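Local coordinates for protein cytochrome c (Pseudomonas aeruginosa, PDB 6RTE) that catalyses the dehydrogenation of dihydro-heme d1 in heme d1 biosynthesis, pairing a heme c domain with an eight-bladed beta-propeller, at residues 233-238 against 242-247; 284-287 against 292-295. All blocks are in the same frame, centred on the assembly; numbering follows the deposited sequence.

In the fold
Both contacts are strand pairings inside neighbouring four-stranded antiparallel sheets, and each joins the second and third strands of its sheet. Interaction 1 comes first along the chain, in the sheet of strands 221-227, 233-238, 243-248 and 254-259; interaction 2 follows in the sheet of strands 270-276, 281-286, 291-296 and 306-309. Their centres lie about 11 Å apart, and the two sheets face each other: Leu244 reaches Val284 and the ring of Trp293, while Leu235 meets Val284. Consecutive up-and-down sheets packed in this way are successive blades of the eight-bladed propeller, in the region assigned to the cytochrome d1 heme domain, and these leucines form part of the apolar seam between two of them.

Interaction 1 of 2, residues 233-238 against 242-247; sequences WVLVGN and GNLVLL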
ATOM      1  N   TRP A 233     -14.114  11.583  -4.181  1.00 19.18           N
ATOM      2  CA  TRP A 233     -13.399  11.798  -2.930  1.00 18.68           C
ATOM      3  C   TRP A 233     -12.162  10.924  -2.818  1.00 19.80           C
ATOM      4  O   TRP A 233     -12.179   9.753  -3.194  1.00 19.72           O
ATOM      5  CB  TRP A 233     -14.307  11.501  -1.717  1.00 18.25           C
ATOM      6  CG  TRP A 233     -15.692  12.084  -1.821  1.00 18.66           C
ATOM      7  CD1 TRP A 233     -16.862  11.398  -1.944  1.00 18.82           C
ATOM      8  CD2 TRP A 233     -16.032  13.466  -1.819  1.00 18.80           C
ATOM      9  NE1 TRP A 233     -17.915  12.276  -2.016  1.00 19.20           N
ATOM     10  CE2 TRP A 233     -17.429  13.552  -1.943  1.00 19.58           C
ATOM     11  CE3 TRP A 233     -15.290  14.644  -1.723  1.00 20.34           C
ATOM     12  CZ2 TRP A 233     -18.100  14.767  -1.990  1.00 20.38           C
ATOM     13  CZ3 TRP A 233     -15.951  15.846  -1.765  1.00 21.98           C
ATOM     14  CH2 TRP A 233     -17.342  15.904  -1.900  1.00 22.52           C
ATOM     15  N   VAL A 234     -11.096  11.505  -2.261  1.00 20.30           N
ATOM     16  CA  VAL A 234      -9.944  10.769  -1.763  1.00 20.08           C
ATOM     17  C   VAL A 234      -9.952  10.854  -0.238  1.00 19.89           C
ATOM     18  O   VAL A 234     -10.012  11.957   0.331  1.00 19.03           O
ATOM     19  CB  VAL A 234      -8.623  11.331  -2.323  1.00 20.84           C
ATOM     20  CG1 VAL A 234      -7.434  10.604  -1.729  1.00 19.35           C
ATOM     21  CG2 VAL A 234      -8.605  11.248  -3.846  1.00 22.27           C
ATOM     22  N   LEU A 235      -9.870   9.710   0.417  1.00 20.18           N
ATOM     23  CA  LEU A 235      -9.762   9.645   1.876  1.00 20.24           C
ATOM     24  C   LEU A 235      -8.383   9.100   2.227  1.00 19.81           C
ATOM     25  O   LEU A 235      -8.017   8.002   1.790  1.00 19.19           O
ATOM     26  CB  LEU A 235     -10.867   8.782   2.487  1.00 21.42           C
ATOM     27  CG  LEU A 235     -10.921   8.842   4.023  1.00 21.80           C
ATOM     28  CD1 LEU A 235     -11.355  10.221   4.469  1.00 22.00           C
ATOM     29  CD2 LEU A 235     -11.841   7.749   4.597  1.00 22.07           C
ATOM     30  N   VAL A 236      -7.627   9.865   3.016  1.00 19.44           N
ATOM     31  CA  VAL A 236      -6.255   9.525   3.381  1.00 19.33           C
ATOM     32  C   VAL A 236      -6.227   9.115   4.849  1.00 19.98           C
ATOM     33  O   VAL A 236      -6.724   9.854   5.712  1.00 18.65           O
ATOM     34  CB  VAL A 236      -5.287  10.707   3.154  1.00 20.45           C
ATOM     35  CG1 VAL A 236      -3.862  10.277   3.423  1.00 21.31           C
ATOM     36  CG2 VAL A 236      -5.424  11.279   1.753  1.00 19.40           C
ATOM     37  N   GLY A 237      -5.639   7.953   5.122  1.00 21.05           N
ATOM     38  CA  GLY A 237      -5.498   7.452   6.479  1.00 22.59           C
ATOM     39  C   GLY A 237      -4.101   7.690   7.008  1.00 22.75           C
ATOM     40  O   GLY A 237      -3.129   7.128   6.497  1.00 23.24           O
ATOM     41  N   ASN A 238      -4.009   8.507   8.063  1.00 22.69           N
ATOM     42  CA  ASN A 238      -2.733   8.946   8.606  1.00 21.82           C
ATOM     43  C   ASN A 238      -2.434   8.276   9.944  1.00 21.19           C
ATOM     44  O   ASN A 238      -3.331   8.075  10.777  1.00 20.24           O
ATOM     45  CB  ASN A 238      -2.710  10.468   8.795  1.00 21.25           C
ATOM     46  CG  ASN A 238      -2.596  11.230   7.489  1.00 22.82           C
ATOM     47  OD1 ASN A 238      -1.998  10.756   6.525  1.00 24.72           O
ATOM     48  ND2 ASN A 238      -3.167  12.432   7.454  1.00 23.31           N
ATOM     49  N   GLY A 242      -3.031  11.575  13.996  1.00 22.69           N
ATOM     50  CA  GLY A 242      -4.015  10.515  13.986  1.00 23.67           C
ATOM     51  C   GLY A 242      -5.332  11.003  13.418  1.00 21.99           C
ATOM     52  O   GLY A 242      -6.203  11.477  14.156  1.00 21.03           O
ATOM     53  N   ASN A 243      -5.491  10.928  12.102  1.00 21.38           N
ATOM     54  CA  ASN A 243      -6.677  11.523  11.497  1.00 20.96           C
ATOM     55  C   ASN A 243      -6.933  10.904  10.131  1.00 21.54           C
ATOM     56  O   ASN A 243      -6.150  10.095   9.628  1.00 22.58           O
ATOM     57  CB  ASN A 243      -6.548  13.049  11.398  1.00 21.28           C
ATOM     58  CG  ASN A 243      -5.436  13.512  10.447  1.00 22.44           C
ATOM     59  OD1 ASN A 243      -4.963  12.766   9.586  1.00 23.53           O
ATOM     60  ND2 ASN A 243      -5.021  14.774  10.607  1.00 22.76           N
ATOM     61  N   LEU A 244      -8.097  11.241   9.591  1.00 21.76           N
ATOM     62  CA  LEU A 244      -8.435  11.046   8.190  1.00 21.14           C
ATOM     63  C   LEU A 244      -8.441  12.407   7.520  1.00 22.09           C
ATOM     64  O   LEU A 244      -8.892  13.400   8.107  1.00 23.72           O
ATOM     65  CB  LEU A 244      -9.814  10.396   8.025  1.00 22.90           C
ATOM     66  CG  LEU A 244     -10.005   9.007   8.649  1.00 23.10           C
ATOM     67  CD1 LEU A 244     -11.489   8.745   8.862  1.00 23.51           C
ATOM     68  CD2 LEU A 244      -9.392   7.930   7.764  1.00 23.37           C
ATOM     69  N   VAL A 245      -7.951  12.468   6.285  1.00 20.11           N
ATOM     70  CA  VAL A 245      -7.989  13.704   5.512  1.00 19.86           C
ATOM     71  C   VAL A 245      -8.793  13.432   4.244  1.00 20.43           C
ATOM     72  O   VAL A 245      -8.464  12.526   3.468  1.00 19.75           O
ATOM     73  CB  VAL A 245      -6.579  14.227   5.203  1.00 19.33           C
ATOM     74  CG1 VAL A 245      -6.617  15.385   4.241  1.00 18.84           C
ATOM     75  CG2 VAL A 245      -5.873  14.650   6.517  1.00 19.72           C
ATOM     76  N   LEU A 246      -9.865  14.200   4.067  1.00 20.80           N
ATOM     77  CA  LEU A 246     -10.772  14.081   2.939  1.00 20.37           C
ATOM     78  C   LEU A 246     -10.409  15.145   1.904  1.00 19.53           C
ATOM     79  O   LEU A 246     -10.391  16.341   2.217  1.00 17.50           O
ATOM     80  CB  LEU A 246     -12.216  14.255   3.398  1.00 21.15           C
ATOM     81  CG  LEU A 246     -13.300  14.170   2.314  1.00 22.23           C
ATOM     82  CD1 LEU A 246     -13.304  12.790   1.684  1.00 21.88           C
ATOM     83  CD2 LEU A 246     -14.661  14.500   2.896  1.00 22.27           C
ATOM     84  N   LEU A 247     -10.135  14.705   0.680  1.00 20.11           N
ATOM     85  CA  LEU A 247      -9.721  15.570  -0.410  1.00 19.51           C
ATOM     86  C   LEU A 247     -10.716  15.440  -1.568  1.00 19.38           C
ATOM     87  O   LEU A 247     -11.358  14.400  -1.739  1.00 18.65           O
ATOM     88  CB  LEU A 247      -8.313  15.208  -0.907  1.00 19.22           C
ATOM     89  CG  LEU A 247      -7.169  15.132   0.108  1.00 19.30           C
ATOM     90  CD1 LEU A 247      -5.903  14.528  -0.530  1.00 20.28           C
ATOM     91  CD2 LEU A 247      -6.856  16.508   0.672  1.00 19.74           C
TER
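Val234 and Val236 exchange paired backbone hydrogen bonds with Leu247 and Val245, so that strands 233-238 and 243-247 run antiparallel, their axes 4.6 Å apart at an angle of 160°. Side chains alternate between two faces. On one, the beta-branched Val234 and Val236, well suited to an extended backbone, stand beside Leu247 and Val245; Leu247 CD1 reaches across to Val236 CG2 at 4.0 Å. The other carries Leu235, Leu244 and Leu246, and there Leu235 CD1 rests 3.9 Å from Leu244 CB. Leu244 CD2 lies 4.1 Å from Gly237 CA, packing on bare backbone. At the start of strand 233-238, Trp233 CB meets Leu246 CD1 at 3.8 Å.

Near the turn, the buried Asn238 and Asn243 lie side by side with their amide planes 48° apart. Asn238 ND2 donates to Asn243 OD1 at 2.8 Å, in the plane of the accepting carbonyl. Asn243 can present that oxygen because its CG sits between the backbone N and carbonyl carbon (chi1 65°). Asn238 ND2 also bonds to Ala218 O, and its OD1 to Thr222 OG1, so both ends of the amide are held and its rotation is fixed. This is a beta hairpin forming the two central strands of a propeller blade.

Interaction 2 of 2, residues 284-287 against 292-295; sequences VALK and LWEL
Val284 and Trp293 form an antiparallel hydrogen-bonded pair: Val284 N gives a 2.8 Å bond to Trp293 O, and Trp293 N returns a longer one of 3.2 Å to Val284 O. Their CB atoms stand 4.0 Å apart on one face of the sheet, where the side chains make a row of bumps and hollows. The indole of Trp293 offers a broad flat surface. Leu286 sets a methyl on it: CD1 lies over one face of the five-membered ring, 3.8 Å from its centroid and 17° off the normal, a CH-pi contact. The CB of Leu286 already points toward the partner strand, and with CG anti to the carbonyl carbon (chi1 -65°) CD1 is carried over the ring. Leucine suits the place: its branch ends in a methyl that can lie on a flat ring. The indole's NE1 is bonded to Glu291 OE1, which helps to fix the ring.

Further along the partner strand, Leu295 CD1 meets Val284 CG2 at 3.5 Å, closer than usual van der Waals contact. The compact fork of Val284 is thus met twice by the partner strand, CB by Trp293 CB and CG2 by the Leu295 methyl. On the reverse face Leu292 packs against Phe317 of the next sheet along the chain. The hairpin of strands 281-286 and 291-296 supplies the second and third strands of a four-stranded blade, whose Val284 face lies against the preceding blade.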
ATOM      1  N   VAL A 284     -12.920   2.283   7.635  1.00 24.17           N
ATOM      2  CA  VAL A 284     -11.681   2.734   8.252  1.00 23.89           C
ATOM      3  C   VAL A 284     -11.320   1.803   9.404  1.00 25.28           C
ATOM      4  O   VAL A 284     -12.139   1.567  10.307  1.00 26.60           O
ATOM      5  CB  VAL A 284     -11.800   4.190   8.751  1.00 23.44           C
ATOM      6  CG1 VAL A 284     -10.489   4.656   9.389  1.00 21.65           C
ATOM      7  CG2 VAL A 284     -12.204   5.111   7.594  1.00 24.62           C
ATOM      8  N   ALA A 285     -10.088   1.298   9.380  1.00 24.03           N
ATOM      9  CA  ALA A 285      -9.521   0.511  10.467  1.00 24.15           C
ATOM     10  C   ALA A 285      -8.718   1.423  11.383  1.00 22.82           C
ATOM     11  O   ALA A 285      -7.843   2.157  10.911  1.00 23.67           O
ATOM     12  CB  ALA A 285      -8.621  -0.597   9.931  1.00 24.93           C
ATOM     13  N   LEU A 286      -9.020   1.379  12.677  1.00 23.80           N
ATOM     14  CA  LEU A 286      -8.363   2.218  13.677  1.00 25.28           C
ATOM     15  C   LEU A 286      -7.400   1.400  14.532  1.00 26.56           C
ATOM     16  O   LEU A 286      -7.760   0.355  15.082  1.00 26.38           O
ATOM     17  CB  LEU A 286      -9.397   2.904  14.575  1.00 27.26           C
ATOM     18  CG  LEU A 286     -10.283   3.890  13.823  1.00 28.09           C
ATOM     19  CD1 LEU A 286     -11.373   4.427  14.731  1.00 29.88           C
ATOM     20  CD2 LEU A 286      -9.455   5.053  13.223  1.00 27.51           C
ATOM     21  N   LYS A 287      -6.183   1.922  14.683  1.00 27.00           N
ATOM     22  CA  LYS A 287      -5.099   1.172  15.307  1.00 29.68           C
ATOM     23  C   LYS A 287      -5.286   1.026  16.814  1.00 28.24           C
ATOM     24  O   LYS A 287      -4.984  -0.034  17.377  1.00 28.85           O
ATOM     25  CB  LYS A 287      -3.777   1.889  15.000  1.00 32.83           C
ATOM     26  CG  LYS A 287      -2.533   1.100  15.222  1.00 38.65           C
ATOM     27  CD  LYS A 287      -2.437  -0.044  14.247  1.00 41.88           C
ATOM     28  CE  LYS A 287      -1.209  -0.872  14.548  1.00 43.19           C
ATOM     29  NZ  LYS A 287      -1.393  -2.268  14.092  1.00 43.93           N
ATOM     30  N   LEU A 292     -14.375   0.535  14.700  1.00 30.08           N
ATOM     31  CA  LEU A 292     -14.131   0.687  13.273  1.00 32.33           C
ATOM     32  C   LEU A 292     -15.232   1.583  12.725  1.00 28.56           C
ATOM     33  O   LEU A 292     -16.326   1.673  13.296  1.00 29.82           O
ATOM     34  CB  LEU A 292     -14.072  -0.648  12.537  1.00 37.49           C
ATOM     35  CG  LEU A 292     -15.328  -1.484  12.343  1.00 43.14           C
ATOM     36  CD1 LEU A 292     -16.020  -1.105  11.053  1.00 44.27           C
ATOM     37  CD2 LEU A 292     -14.971  -2.960  12.339  1.00 45.83           C
ATOM     38  N   TRP A 293     -14.909   2.273  11.639  1.00 26.23           N
ATOM     39  CA  TRP A 293     -15.765   3.327  11.100  1.00 25.39           C
ATOM     40  C   TRP A 293     -16.214   2.962   9.693  1.00 25.57           C
ATOM     41  O   TRP A 293     -15.443   2.383   8.912  1.00 23.51           O
ATOM     42  CB  TRP A 293     -15.024   4.659  11.057  1.00 26.26           C
ATOM     43  CG  TRP A 293     -14.776   5.340  12.375  1.00 28.64           C
ATOM     44  CD1 TRP A 293     -15.092   4.885  13.634  1.00 30.99           C
ATOM     45  CD2 TRP A 293     -14.157   6.617  12.556  1.00 29.55           C
ATOM     46  NE1 TRP A 293     -14.704   5.804  14.572  1.00 31.48           N
ATOM     47  CE2 TRP A 293     -14.133   6.879  13.942  1.00 30.10           C
ATOM     48  CE3 TRP A 293     -13.626   7.570  11.677  1.00 29.92           C
ATOM     49  CZ2 TRP A 293     -13.598   8.053  14.469  1.00 30.03           C
ATOM     50  CZ3 TRP A 293     -13.092   8.739  12.204  1.00 29.78           C
ATOM     51  CH2 TRP A 293     -13.081   8.970  13.582  1.00 29.94           C
ATOM     52  N   GLU A 294     -17.464   3.288   9.379  1.00 26.41           N
ATOM     53  CA  GLU A 294     -17.930   3.392   8.002  1.00 27.09           C
ATOM     54  C   GLU A 294     -18.333   4.841   7.769  1.00 26.55           C
ATOM     55  O   GLU A 294     -19.024   5.436   8.606  1.00 30.15           O
ATOM     56  CB  GLU A 294     -19.106   2.448   7.727  1.00 27.78           C
ATOM     57  CG  GLU A 294     -19.544   2.418   6.273  1.00 28.56           C
ATOM     58  CD  GLU A 294     -20.632   1.392   5.996  1.00 30.74           C
ATOM     59  OE1 GLU A 294     -21.264   0.899   6.961  1.00 32.41           O
ATOM     60  OE2 GLU A 294     -20.856   1.074   4.809  1.00 31.28           O
ATOM     61  N   LEU A 295     -17.880   5.410   6.656  1.00 24.60           N
ATOM     62  CA  LEU A 295     -18.207   6.782   6.280  1.00 22.78           C
ATOM     63  C   LEU A 295     -18.958   6.770   4.949  1.00 21.78           C
ATOM     64  O   LEU A 295     -18.320   6.728   3.878  1.00 19.24           O
ATOM     65  CB  LEU A 295     -16.942   7.626   6.174  1.00 25.60           C
ATOM     66  CG  LEU A 295     -16.210   7.922   7.491  1.00 30.82           C
ATOM     67  CD1 LEU A 295     -15.227   6.795   7.846  1.00 33.34           C
ATOM     68  CD2 LEU A 295     -15.479   9.234   7.410  1.00 32.84           C
TER